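Local coordinates for protein metallo-beta-lactamase (Chryseobacterium indologenes, PDB 3L6N) that hydrolyses the beta-lactam ring of penicillins, cephalosporins and carbapenems with the help of two zinc ions, giving the bacterium resistance to these antibiotics, at residues A[71-76]-A[128-133]; A[144-149]-A[153-158]; A[94-99]-A[121-126]; A[100-105]-A[110-115]. One frame throughout, in Å; residues are numbered along the deposited sequence.

Interaction 1: residues A[71-76]-A[128-133]; sequences AVFATH and EEFVVD. With ZN (zinc ion), chain B.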
loop_
_atom_site.group_PDB
_atom_site.type_symbol
_atom_site.label_atom_id
_atom_site.label_comp_id
_atom_site.label_asym_id
_atom_site.label_seq_id
_atom_site.Cartn_x
_atom_site.Cartn_y
_atom_site.Cartn_z
ATOM N N ALA A 71 1.896 3.883 13.429
ATOM C CA ALA A 71 1.742 2.517 12.925
ATOM C C ALA A 71 2.082 2.467 11.446
ATOM O O ALA A 71 1.845 3.440 10.709
ATOM C CB ALA A 71 0.332 2.013 13.159
ATOM N N VAL A 72 2.641 1.341 11.014
ATOM C CA VAL A 72 2.949 1.131 9.594
ATOM C C VAL A 72 2.383 -0.222 9.210
ATOM O O VAL A 72 2.715 -1.233 9.846
ATOM C CB VAL A 72 4.473 1.138 9.355
ATOM C CG1 VAL A 72 4.806 0.798 7.892
ATOM C CG2 VAL A 72 5.073 2.493 9.744
ATOM N N PHE A 73 1.513 -0.240 8.201
ATOM C CA PHE A 73 0.957 -1.484 7.653
ATOM C C PHE A 73 1.558 -1.763 6.278
ATOM O O PHE A 73 1.580 -0.878 5.433
ATOM C CB PHE A 73 -0.568 -1.376 7.519
ATOM C CG PHE A 73 -1.307 -1.522 8.816
ATOM C CD1 PHE A 73 -1.293 -0.505 9.774
ATOM C CD2 PHE A 73 -2.050 -2.675 9.066
ATOM C CE1 PHE A 73 -1.989 -0.634 10.975
ATOM C CE2 PHE A 73 -2.756 -2.819 10.272
ATOM C CZ PHE A 73 -2.722 -1.791 11.227
ATOM N N ALA A 74 2.022 -2.992 6.065
ATOM C CA ALA A 74 2.594 -3.393 4.768
ATOM C C ALA A 74 1.594 -4.220 3.991
ATOM O O ALA A 74 0.994 -5.147 4.549
ATOM C CB ALA A 74 3.876 -4.216 4.990
ATOM N N THR A 75 1.417 -3.899 2.707
ATOM C CA THR A 75 0.468 -4.641 1.879
ATOM C C THR A 75 1.096 -5.783 1.070
ATOM O O THR A 75 0.388 -6.534 0.394
ATOM C CB THR A 75 -0.414 -3.740 0.979
ATOM O OG1 THR A 75 0.404 -3.089 0.002
ATOM C CG2 THR A 75 -1.172 -2.707 1.809
ATOM N N HIS A 76 2.423 -5.882 1.123
ATOM C CA HIS A 76 3.174 -7.122 0.834
ATOM C C HIS A 76 4.658 -6.905 1.137
ATOM O O HIS A 76 5.023 -5.858 1.702
ATOM C CB HIS A 76 2.894 -7.763 -0.569
ATOM C CG HIS A 76 3.300 -6.943 -1.759
ATOM N ND1 HIS A 76 2.517 -5.930 -2.271
ATOM C CD2 HIS A 76 4.345 -7.075 -2.609
ATOM C CE1 HIS A 76 3.101 -5.425 -3.347
ATOM N NE2 HIS A 76 4.211 -6.103 -3.572
ATOM N N GLU A 128 -10.530 6.219 13.783
ATOM C CA GLU A 128 -10.569 5.797 12.387
ATOM C C GLU A 128 -10.670 4.278 12.306
ATOM O O GLU A 128 -10.318 3.582 13.257
ATOM C CB GLU A 128 -9.295 6.254 11.658
ATOM C CG GLU A 128 -9.098 7.778 11.631
ATOM C CD GLU A 128 -10.164 8.534 10.833
ATOM O OE1 GLU A 128 -10.728 7.993 9.851
ATOM O OE2 GLU A 128 -10.432 9.702 11.194
ATOM N N GLU A 129 -11.116 3.781 11.158
ATOM C CA GLU A 129 -11.347 2.346 10.964
ATOM C C GLU A 129 -10.921 1.899 9.578
ATOM O O GLU A 129 -11.099 2.620 8.601
ATOM C CB GLU A 129 -12.835 2.050 11.162
ATOM C CG GLU A 129 -13.242 0.597 11.144
ATOM C CD GLU A 129 -14.762 0.442 11.133
ATOM O OE1 GLU A 129 -15.245 -0.620 10.705
ATOM O OE2 GLU A 129 -15.467 1.388 11.544
ATOM N N PHE A 130 -10.355 0.697 9.495
ATOM C CA PHE A 130 -10.055 0.093 8.190
ATOM C C PHE A 130 -9.998 -1.425 8.312
ATOM O O PHE A 130 -9.980 -1.959 9.417
ATOM C CB PHE A 130 -8.738 0.656 7.615
ATOM C CG PHE A 130 -7.587 0.602 8.579
ATOM C CD1 PHE A 130 -6.699 -0.471 8.562
ATOM C CD2 PHE A 130 -7.391 1.624 9.518
ATOM C CE1 PHE A 130 -5.630 -0.526 9.460
ATOM C CE2 PHE A 130 -6.331 1.581 10.413
ATOM C CZ PHE A 130 -5.448 0.498 10.393
ATOM N N VAL A 131 -9.999 -2.105 7.170
ATOM C CA VAL A 131 -9.932 -3.566 7.132
ATOM C C VAL A 131 -8.852 -3.961 6.132
ATOM O O VAL A 131 -8.864 -3.497 5.004
ATOM C CB VAL A 131 -11.281 -4.189 6.702
ATOM C CG1 VAL A 131 -11.176 -5.731 6.622
ATOM C CG2 VAL A 131 -12.407 -3.784 7.661
ATOM N N VAL A 132 -7.934 -4.825 6.550
ATOM C CA VAL A 132 -6.950 -5.389 5.628
ATOM C C VAL A 132 -7.498 -6.733 5.160
ATOM O O VAL A 132 -7.787 -7.599 5.989
ATOM C CB VAL A 132 -5.573 -5.572 6.294
ATOM C CG1 VAL A 132 -4.570 -6.131 5.281
ATOM C CG2 VAL A 132 -5.083 -4.261 6.895
ATOM N N ASP A 133 -7.661 -6.888 3.849
ATOM C CA ASP A 133 -8.287 -8.088 3.276
ATOM C C ASP A 133 -7.323 -8.872 2.394
ATOM O O ASP A 133 -6.591 -8.291 1.585
ATOM C CB ASP A 133 -9.498 -7.700 2.429
ATOM C CG ASP A 133 -10.798 -7.661 3.222
ATOM O OD1 ASP A 133 -11.589 -6.710 3.001
ATOM O OD2 ASP A 133 -11.047 -8.578 4.034
HETATM ZN ZN ZN B . 5.357 -5.990 -5.327
HETATM O O HOH W 1 5.765 -4.151 -5.644
#
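The ring of F73 takes the edge of F130 on one of its faces, a T-shaped (edge-to-face) pair with planes at 89° and centroids 5.0 Å apart. The rim of F130 does the touching: F130 CE1 comes within 3.6 Å of F73 CZ and lies above the plane of the F73 ring, displaced toward its rim, with F130 CZ close behind at 3.7 Å from F73 CE1. Outside the two segments, Y96 stacks on F73 and Y123 meets it edge-to-face, while F130 forms a second edge-to-face pair with F45, so the two phenyl groups belong to a larger aromatic cluster.

The two side chains reach each other from opposite directions. F130 CG lies between the backbone N and the carbonyl carbon (chi1 51°), which sets the ring edge against F73. V132, two residues along from F130 and on the same side of the strand, adds its CG2 methyl at 4.1 Å from F73 CD2, meeting the ring obliquely. All three residues are buried, and no hydrogen bond crosses, so the join is purely apolar.

Beyond F73 the chain leaves its strand and reaches H76, whose NE2 binds a zinc ion at 2.1 Å; H78, H139 and a water complete that site. This packing of strand 69-73 of one sheet on strand 128-133 of the other is part of the core between the sheets of the alpha-beta/beta-alpha sandwich of metallo-beta-lactamases, with the metal site at its edge.

Interaction 2: residues A[144-149]-A[153-158]; sequences VVVWFP and VLDGGC. With ZN (zinc ion), chain C.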
loop_
_atom_site.group_PDB
_atom_site.type_symbol
_atom_site.label_atom_id
_atom_site.label_comp_id
_atom_site.label_asym_id
_atom_site.label_seq_id
_atom_site.Cartn_x
_atom_site.Cartn_y
_atom_site.Cartn_z
ATOM N N VAL A 144 -2.227 -7.980 -0.110
ATOM C CA VAL A 144 -3.488 -7.674 0.557
ATOM C C VAL A 144 -3.956 -6.289 0.121
ATOM O O VAL A 144 -3.166 -5.500 -0.397
ATOM C CB VAL A 144 -3.372 -7.737 2.099
ATOM C CG1 VAL A 144 -3.147 -9.174 2.557
ATOM C CG2 VAL A 144 -2.245 -6.814 2.617
ATOM N N VAL A 145 -5.241 -6.015 0.330
ATOM C CA VAL A 145 -5.836 -4.712 0.039
ATOM C C VAL A 145 -6.302 -4.087 1.355
ATOM O O VAL A 145 -6.457 -4.788 2.357
ATOM C CB VAL A 145 -7.031 -4.834 -0.949
ATOM C CG1 VAL A 145 -6.585 -5.439 -2.294
ATOM C CG2 VAL A 145 -8.205 -5.650 -0.328
ATOM N N VAL A 146 -6.526 -2.774 1.355
ATOM C CA VAL A 146 -7.004 -2.089 2.549
ATOM C C VAL A 146 -8.268 -1.312 2.228
ATOM O O VAL A 146 -8.283 -0.449 1.342
ATOM C CB VAL A 146 -5.940 -1.138 3.171
ATOM C CG1 VAL A 146 -6.421 -0.642 4.533
ATOM C CG2 VAL A 146 -4.593 -1.863 3.329
ATOM N N TRP A 147 -9.342 -1.648 2.942
ATOM C CA TRP A 147 -10.638 -0.996 2.744
ATOM C C TRP A 147 -10.878 0.040 3.831
ATOM O O TRP A 147 -10.688 -0.242 5.014
ATOM C CB TRP A 147 -11.744 -2.062 2.774
ATOM C CG TRP A 147 -13.165 -1.527 2.759
ATOM C CD1 TRP A 147 -14.131 -1.746 3.699
ATOM C CD2 TRP A 147 -13.768 -0.711 1.744
ATOM N NE1 TRP A 147 -15.299 -1.109 3.337
ATOM C CE2 TRP A 147 -15.105 -0.471 2.142
ATOM C CE3 TRP A 147 -13.314 -0.168 0.537
ATOM C CZ2 TRP A 147 -15.988 0.301 1.377
ATOM C CZ3 TRP A 147 -14.193 0.601 -0.227
ATOM C CH2 TRP A 147 -15.515 0.824 0.199
ATOM N N PHE A 148 -11.290 1.236 3.414
ATOM C CA PHE A 148 -11.564 2.347 4.321
ATOM C C PHE A 148 -13.056 2.690 4.262
ATOM O O PHE A 148 -13.470 3.509 3.440
ATOM C CB PHE A 148 -10.716 3.561 3.923
ATOM C CG PHE A 148 -9.230 3.322 4.032
ATOM C CD1 PHE A 148 -8.494 2.917 2.920
ATOM C CD2 PHE A 148 -8.577 3.494 5.247
ATOM C CE1 PHE A 148 -7.115 2.691 3.021
ATOM C CE2 PHE A 148 -7.194 3.264 5.367
ATOM C CZ PHE A 148 -6.470 2.873 4.240
ATOM N N PRO A 149 -13.866 2.049 5.130
ATOM C CA PRO A 149 -15.328 2.103 4.968
ATOM C C PRO A 149 -15.935 3.497 5.053
ATOM O O PRO A 149 -16.905 3.780 4.338
ATOM C CB PRO A 149 -15.850 1.203 6.092
ATOM C CG PRO A 149 -14.749 1.060 7.063
ATOM C CD PRO A 149 -13.473 1.167 6.240
ATOM N N VAL A 153 -12.911 4.158 -0.025
ATOM C CA VAL A 153 -11.679 4.049 -0.800
ATOM C C VAL A 153 -11.057 2.689 -0.544
ATOM O O VAL A 153 -10.963 2.259 0.599
ATOM C CB VAL A 153 -10.667 5.166 -0.412
ATOM C CG1 VAL A 153 -9.299 4.902 -1.033
ATOM C CG2 VAL A 153 -11.186 6.534 -0.829
ATOM N N LEU A 154 -10.650 2.021 -1.621
ATOM C CA LEU A 154 -9.901 0.779 -1.507
ATOM C C LEU A 154 -8.468 1.016 -1.927
ATOM O O LEU A 154 -8.217 1.492 -3.033
ATOM C CB LEU A 154 -10.489 -0.309 -2.400
ATOM C CG LEU A 154 -9.810 -1.673 -2.233
ATOM C CD1 LEU A 154 -10.222 -2.325 -0.909
ATOM C CD2 LEU A 154 -10.134 -2.585 -3.412
ATOM N N ASP A 155 -7.532 0.686 -1.040
ATOM C CA ASP A 155 -6.119 0.688 -1.408
ATOM C C ASP A 155 -5.852 -0.664 -2.042
ATOM O O ASP A 155 -5.756 -1.671 -1.347
ATOM C CB ASP A 155 -5.246 0.888 -0.162
ATOM C CG ASP A 155 -3.766 1.014 -0.483
ATOM O OD1 ASP A 155 -3.386 0.907 -1.665
ATOM O OD2 ASP A 155 -2.989 1.208 0.482
ATOM N N GLY A 156 -5.747 -0.674 -3.368
ATOM C CA GLY A 156 -5.581 -1.913 -4.134
ATOM C C GLY A 156 -4.179 -2.475 -4.079
ATOM O O GLY A 156 -3.968 -3.698 -4.234
ATOM N N GLY A 157 -3.208 -1.588 -3.856
ATOM C CA GLY A 157 -1.807 -1.965 -3.929
ATOM C C GLY A 157 -1.460 -2.529 -5.292
ATOM O O GLY A 157 -2.147 -2.283 -6.289
ATOM N N CYS A 158 -0.422 -3.343 -5.326
ATOM C CA CYS A 158 0.151 -3.737 -6.594
ATOM C C CYS A 158 -0.633 -4.885 -7.247
ATOM O O CYS A 158 -0.366 -5.261 -8.390
ATOM C CB CYS A 158 1.645 -4.010 -6.406
ATOM S SG CYS A 158 2.420 -2.662 -5.416
HETATM ZN ZN ZN C . 4.532 -2.517 -6.026
HETATM O O HOH W 2 -2.119 -5.442 -2.953
HETATM O O HOH W 1 5.765 -4.151 -5.644
#
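V146 and D155 form a hydrogen-bonded pair in an antiparallel hairpin whose strands 145-148 and 153-157 run at 171°, 4.7 Å apart at closest approach. Its two bonds, V146 N to D155 O (3.0 Å) and D155 N to V146 O (2.7 Å), lie in the carbonyl planes; F148 N to V153 O follows, nearly along the C=O axis.

V146, F148, V153 and D155 share one face, where F148 lies alongside D155, pointing the same way, with F148 CE1 4.1 Å from D155 CB and the ring edge turned to the carbonyl of V153. W147 and L154 lie on the other. With CG opposite the backbone N (chi1 -175°), L154 sends its CD1 to touch W147 CB and reach V145 CG2 at 3.9 Å. The indole approaches V153 O obliquely, W147 CE3 at 3.4 Å.

Next to the V146-D155 pair, toward the zinc, a water donates to both V144 O and G156 O, bridging two acceptors. D155 OD1 accepts a weak bond from G157 N, just before C158. Strands 128-133 and 195-198 complete the backbone bonding on either side, and the hairpin so held delivers C158 SG to a zinc ion at 2.2 Å, where D80 and H200 are the other protein ligands.

Interaction 3: residues A[94-99]-A[121-126]; sequences KTYATA and KPYRIG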
loop_
_atom_site.group_PDB
_atom_site.type_symbol
_atom_site.label_atom_id
_atom_site.label_comp_id
_atom_site.label_asym_id
_atom_site.label_seq_id
_atom_site.Cartn_x
_atom_site.Cartn_y
_atom_site.Cartn_z
ATOM N N LYS A 94 4.937 0.737 15.988
ATOM C CA LYS A 94 4.351 -0.562 15.683
ATOM C C LYS A 94 4.270 -0.789 14.171
ATOM O O LYS A 94 3.823 0.084 13.423
ATOM C CB LYS A 94 2.965 -0.671 16.302
ATOM C CG LYS A 94 2.981 -0.755 17.818
ATOM C CD LYS A 94 1.609 -1.065 18.347
ATOM C CE LYS A 94 1.663 -1.327 19.848
ATOM N NZ LYS A 94 0.313 -1.673 20.369
ATOM N N THR A 95 4.728 -1.953 13.736
ATOM C CA THR A 95 4.625 -2.337 12.335
ATOM C C THR A 95 3.744 -3.567 12.200
ATOM O O THR A 95 3.735 -4.444 13.087
ATOM C CB THR A 95 6.001 -2.633 11.730
ATOM O OG1 THR A 95 6.684 -3.598 12.545
ATOM C CG2 THR A 95 6.825 -1.356 11.646
ATOM N N TYR A 96 3.025 -3.632 11.082
ATOM C CA TYR A 96 1.987 -4.637 10.870
ATOM C C TYR A 96 2.157 -5.309 9.525
ATOM O O TYR A 96 2.261 -4.635 8.484
ATOM C CB TYR A 96 0.598 -3.994 10.921
ATOM C CG TYR A 96 0.175 -3.469 12.278
ATOM C CD1 TYR A 96 0.643 -2.247 12.745
ATOM C CD2 TYR A 96 -0.725 -4.185 13.065
ATOM C CE1 TYR A 96 0.256 -1.754 13.981
ATOM C CE2 TYR A 96 -1.123 -3.694 14.308
ATOM C CZ TYR A 96 -0.625 -2.483 14.749
ATOM O OH TYR A 96 -1.008 -1.983 15.973
ATOM N N ALA A 97 2.169 -6.640 9.538
ATOM C CA ALA A 97 2.218 -7.431 8.311
ATOM C C ALA A 97 1.517 -8.745 8.568
ATOM O O ALA A 97 1.394 -9.178 9.718
ATOM C CB ALA A 97 3.666 -7.690 7.885
ATOM N N THR A 98 1.043 -9.378 7.506
ATOM C CA THR A 98 0.490 -10.724 7.643
ATOM C C THR A 98 1.598 -11.738 7.932
ATOM O O THR A 98 2.785 -11.474 7.690
ATOM C CB THR A 98 -0.218 -11.188 6.372
ATOM O OG1 THR A 98 0.745 -11.263 5.311
ATOM C CG2 THR A 98 -1.364 -10.251 5.987
ATOM N N ALA A 99 1.207 -12.908 8.441
ATOM C CA ALA A 99 2.156 -14.005 8.624
ATOM C C ALA A 99 2.890 -14.345 7.322
ATOM O O ALA A 99 4.107 -14.527 7.330
ATOM C CB ALA A 99 1.450 -15.227 9.197
ATOM N N LYS A 121 -10.748 -8.365 9.548
ATOM C CA LYS A 121 -11.250 -7.824 10.812
ATOM C C LYS A 121 -10.966 -6.338 10.899
ATOM O O LYS A 121 -9.864 -5.902 10.542
ATOM C CB LYS A 121 -10.620 -8.521 12.012
ATOM C CG LYS A 121 -10.870 -10.024 12.057
ATOM C CD LYS A 121 -10.728 -10.584 13.451
ATOM C CE LYS A 121 -11.853 -10.155 14.400
ATOM N NZ LYS A 121 -11.462 -10.413 15.806
ATOM N N PRO A 122 -11.944 -5.557 11.388
ATOM C CA PRO A 122 -11.708 -4.129 11.560
ATOM C C PRO A 122 -10.515 -3.816 12.463
ATOM O O PRO A 122 -10.303 -4.460 13.502
ATOM C CB PRO A 122 -13.007 -3.631 12.223
ATOM C CG PRO A 122 -14.051 -4.615 11.790
ATOM C CD PRO A 122 -13.330 -5.934 11.737
ATOM N N TYR A 123 -9.716 -2.841 12.034
ATOM C CA TYR A 123 -8.741 -2.182 12.885
ATOM C C TYR A 123 -9.278 -0.804 13.190
ATOM O O TYR A 123 -9.765 -0.112 12.283
ATOM C CB TYR A 123 -7.403 -2.036 12.163
ATOM C CG TYR A 123 -6.573 -3.279 12.227
ATOM C CD1 TYR A 123 -5.732 -3.519 13.312
ATOM C CD2 TYR A 123 -6.641 -4.235 11.212
ATOM C CE1 TYR A 123 -4.976 -4.681 13.387
ATOM C CE2 TYR A 123 -5.885 -5.392 11.277
ATOM C CZ TYR A 123 -5.057 -5.606 12.365
ATOM O OH TYR A 123 -4.314 -6.756 12.441
ATOM N N ARG A 124 -9.198 -0.418 14.460
ATOM C CA ARG A 124 -9.650 0.913 14.890
ATOM C C ARG A 124 -8.552 1.584 15.689
ATOM O O ARG A 124 -8.052 1.028 16.676
ATOM C CB ARG A 124 -10.930 0.808 15.745
ATOM C CG ARG A 124 -12.118 0.198 15.032
ATOM C CD ARG A 124 -13.328 0.073 15.969
ATOM N NE ARG A 124 -14.416 -0.634 15.296
ATOM C CZ ARG A 124 -14.524 -1.964 15.249
ATOM N NH1 ARG A 124 -13.610 -2.737 15.819
ATOM N NH2 ARG A 124 -15.541 -2.523 14.610
ATOM N N ILE A 125 -8.161 2.781 15.254
ATOM C CA ILE A 125 -7.143 3.553 15.949
ATOM C C ILE A 125 -7.498 5.032 15.809
ATOM O O ILE A 125 -7.867 5.487 14.721
ATOM C CB ILE A 125 -5.723 3.242 15.399
ATOM C CG1 ILE A 125 -4.685 4.261 15.889
ATOM C CG2 ILE A 125 -5.744 3.179 13.901
ATOM C CD1 ILE A 125 -3.317 3.663 16.116
ATOM N N GLY A 126 -7.426 5.757 16.925
ATOM C CA GLY A 126 -7.687 7.196 16.933
ATOM C C GLY A 126 -8.971 7.642 16.254
ATOM O O GLY A 126 -9.008 8.695 15.621
#
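Y96 and Y123 meet across the two sheets of the metallo-beta-lactamase sandwich, Y96 on strand 94-97 of one and Y123 on strand 122-125 of the other. The closest approach is Y96 CE2 to Y123 CE1, 4.1 Å. The rings cross with planes at 81° and centroids 5.9 Å apart, an oblique meeting in which neither presents a clean face or edge. Both side chains turn CG opposite the carbonyl carbon (chi1 -68° for Y96, -82° for Y123), and this swings each ring from its own strand toward the other sheet. Y96 CA and Y123 CA stand 11.2 Å apart, so the contact is made by the ring ends. No hydrogen bond crosses between the segments, and both tyrosines are partly exposed: the pair lies toward the surface end of the sandwich, where it adds a small apolar join to the sheet packing farther in.

One shell outward, F73 lies next to both rings, and I117 and A71 also touch Y96. Farther out, strand 94-97 is bonded through its backbone to strand 69-73 on one side and to E115 on the other, which fixes the place from which Y96 sets out. The ring of Y123 is held at its far end as well, beyond the carbon that meets Y96: its phenolic oxygen, Y123 OH, is hydrogen-bonded to the backbone N of K118.

Interaction 4: residues A[100-105]-A[110-115]; sequences KTNEFL and KATSTE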
loop_
_atom_site.group_PDB
_atom_site.type_symbol
_atom_site.label_atom_id
_atom_site.label_comp_id
_atom_site.label_asym_id
_atom_site.label_seq_id
_atom_site.Cartn_x
_atom_site.Cartn_y
_atom_site.Cartn_z
ATOM N N LYS A 100 2.160 -14.376 6.204
ATOM C CA LYS A 100 2.760 -14.690 4.899
ATOM C C LYS A 100 3.815 -13.666 4.497
ATOM O O LYS A 100 4.896 -14.015 4.022
ATOM C CB LYS A 100 1.679 -14.791 3.814
ATOM C CG LYS A 100 0.692 -15.936 4.035
ATOM C CD LYS A 100 1.316 -17.300 3.735
ATOM C CE LYS A 100 0.286 -18.427 3.877
ATOM N NZ LYS A 100 0.829 -19.759 3.455
ATOM N N THR A 101 3.491 -12.393 4.699
ATOM C CA THR A 101 4.413 -11.320 4.351
ATOM C C THR A 101 5.673 -11.422 5.205
ATOM O O THR A 101 6.786 -11.272 4.700
ATOM C CB THR A 101 3.718 -9.953 4.498
ATOM O OG1 THR A 101 2.764 -9.818 3.440
ATOM C CG2 THR A 101 4.719 -8.797 4.398
ATOM N N ASN A 102 5.494 -11.701 6.493
ATOM C CA ASN A 102 6.633 -11.889 7.376
ATOM C C ASN A 102 7.500 -13.064 6.973
ATOM O O ASN A 102 8.710 -12.977 7.074
ATOM C CB ASN A 102 6.188 -12.022 8.836
ATOM C CG ASN A 102 5.921 -10.673 9.473
ATOM O OD1 ASN A 102 6.525 -9.668 9.095
ATOM N ND2 ASN A 102 5.017 -10.642 10.445
ATOM N N GLU A 103 6.883 -14.151 6.515
ATOM C CA GLU A 103 7.638 -15.310 6.051
ATOM C C GLU A 103 8.513 -14.940 4.860
ATOM O O GLU A 103 9.654 -15.389 4.762
ATOM C CB GLU A 103 6.693 -16.436 5.669
ATOM C CG GLU A 103 6.155 -17.193 6.860
ATOM C CD GLU A 103 4.889 -17.957 6.537
ATOM O OE1 GLU A 103 4.481 -18.009 5.354
ATOM O OE2 GLU A 103 4.294 -18.511 7.484
ATOM N N PHE A 104 7.980 -14.108 3.961
ATOM C CA PHE A 104 8.755 -13.633 2.817
ATOM C C PHE A 104 9.887 -12.692 3.240
ATOM O O PHE A 104 11.000 -12.799 2.743
ATOM C CB PHE A 104 7.857 -12.916 1.804
ATOM C CG PHE A 104 7.010 -13.836 0.950
ATOM C CD1 PHE A 104 6.008 -13.290 0.152
ATOM C CD2 PHE A 104 7.207 -15.220 0.926
ATOM C CE1 PHE A 104 5.223 -14.086 -0.673
ATOM C CE2 PHE A 104 6.415 -16.046 0.104
ATOM C CZ PHE A 104 5.417 -15.472 -0.702
ATOM N N LEU A 105 9.593 -11.763 4.150
ATOM C CA LEU A 105 10.609 -10.844 4.651
ATOM C C LEU A 105 11.771 -11.600 5.286
ATOM O O LEU A 105 12.931 -11.328 4.993
ATOM C CB LEU A 105 10.001 -9.854 5.651
ATOM C CG LEU A 105 9.057 -8.802 5.059
ATOM C CD1 LEU A 105 8.259 -8.125 6.178
ATOM C CD2 LEU A 105 9.822 -7.784 4.215
ATOM N N LYS A 110 15.173 -9.790 5.576
ATOM C CA LYS A 110 14.702 -8.452 5.964
ATOM C C LYS A 110 14.012 -8.461 7.326
ATOM O O LYS A 110 13.633 -9.513 7.837
ATOM C CB LYS A 110 13.746 -7.879 4.913
ATOM C CG LYS A 110 14.301 -7.763 3.504
ATOM C CD LYS A 110 13.160 -7.366 2.553
ATOM C CE LYS A 110 13.591 -7.263 1.097
ATOM N NZ LYS A 110 12.391 -7.075 0.211
ATOM N N ALA A 111 13.845 -7.275 7.912
ATOM C CA ALA A 111 13.119 -7.139 9.166
ATOM C C ALA A 111 11.654 -7.516 9.000
ATOM O O ALA A 111 11.062 -7.303 7.939
ATOM C CB ALA A 111 13.244 -5.711 9.708
ATOM N N THR A 112 11.088 -8.095 10.046
ATOM C CA THR A 112 9.678 -8.472 10.071
ATOM C C THR A 112 8.886 -7.496 10.937
ATOM O O THR A 112 9.471 -6.684 11.673
ATOM C CB THR A 112 9.502 -9.889 10.606
ATOM O OG1 THR A 112 10.216 -10.026 11.848
ATOM C CG2 THR A 112 10.041 -10.902 9.588
ATOM N N SER A 113 7.558 -7.577 10.856
ATOM C CA SER A 113 6.689 -6.699 11.643
ATOM C C SER A 113 6.685 -7.110 13.114
ATOM O O SER A 113 7.064 -8.244 13.457
ATOM C CB SER A 113 5.257 -6.719 11.103
ATOM O OG SER A 113 4.643 -7.970 11.366
ATOM N N THR A 114 6.266 -6.194 13.977
ATOM C CA THR A 114 6.138 -6.527 15.402
ATOM C C THR A 114 4.714 -6.956 15.751
ATOM O O THR A 114 4.485 -7.564 16.800
ATOM C CB THR A 114 6.608 -5.379 16.308
ATOM O OG1 THR A 114 5.876 -4.185 15.997
ATOM C CG2 THR A 114 8.098 -5.134 16.130
ATOM N N GLU A 115 3.758 -6.647 14.870
ATOM C CA GLU A 115 2.374 -7.069 15.036
ATOM C C GLU A 115 1.900 -7.840 13.815
ATOM O O GLU A 115 2.317 -7.557 12.695
ATOM C CB GLU A 115 1.433 -5.873 15.266
ATOM C CG GLU A 115 2.033 -4.667 15.993
ATOM C CD GLU A 115 2.462 -4.960 17.417
ATOM O OE1 GLU A 115 3.558 -4.495 17.809
ATOM O OE2 GLU A 115 1.707 -5.647 18.137
#
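N102 and S113 bind each other twice where the loop 110-115 runs back past helix 99-107, the helical connection between strands 94-97 and 115-116 of one sandwich sheet. N102 turns CG opposite its carbonyl carbon (chi1 -81°), which carries the amide to S113. S113 N donates to N102 OD1 at 2.9 Å in an almost straight bond (174°), though tilted from the amide carbonyl plane. N102 ND2 in turn donates to S113 OG, also at 2.9 Å, and here the hydroxyl lies in the amide plane. Using both ends of the amide fixes its rotation. T112 crosses N102 at about a right angle, its CB 3.3 Å from N102 OD1, so this end of the contact is tight.

L105, the buried member of the group, fills the middle. Its CD1 methyl lies 3.4 Å from A111 O, and its CB faces the CG2 methyl of T112. In the C-terminal part of the helix, K110 N donates to L105 O at 2.8 Å, joining the returning chain to the helix.

Toward solvent the fit loosens. K110 CD stands 3.8 Å from L105 CD2 before the extended chain leads away to a salt bridge between K110 NZ and D79, near the zinc site. T114 and E115 point away from the helix; T114 OG1 donates to E115 OE1, while E115's backbone joins strand 94-97. The hydroxyl that receives the N102 amide is itself a donor: S113 OG bonds to E115 O at 2.7 Å.

Overall arrangement
Followed from the N terminus, the chain opens interaction 1 at 71-76 and interaction 3 at 94-99, then opens and closes interaction 4 (100-105 with 110-115), closes interaction 3 at 121-126 and finally interaction 1 at 128-133. Contact 4 thus sits within 3, and 3 within 1, while interaction 2 follows in series as a local hairpin. Interactions 1 and 3 join the two sheets and are linked by strand pairing in both, V72 O to Y96 N and F130 O to Y123 N. Interaction 2 extends the second sheet beside strand 128-133, and interaction 4 ties helix 99-107 to the border of the first. A zinc-bound water is shared by interactions 1 and 2.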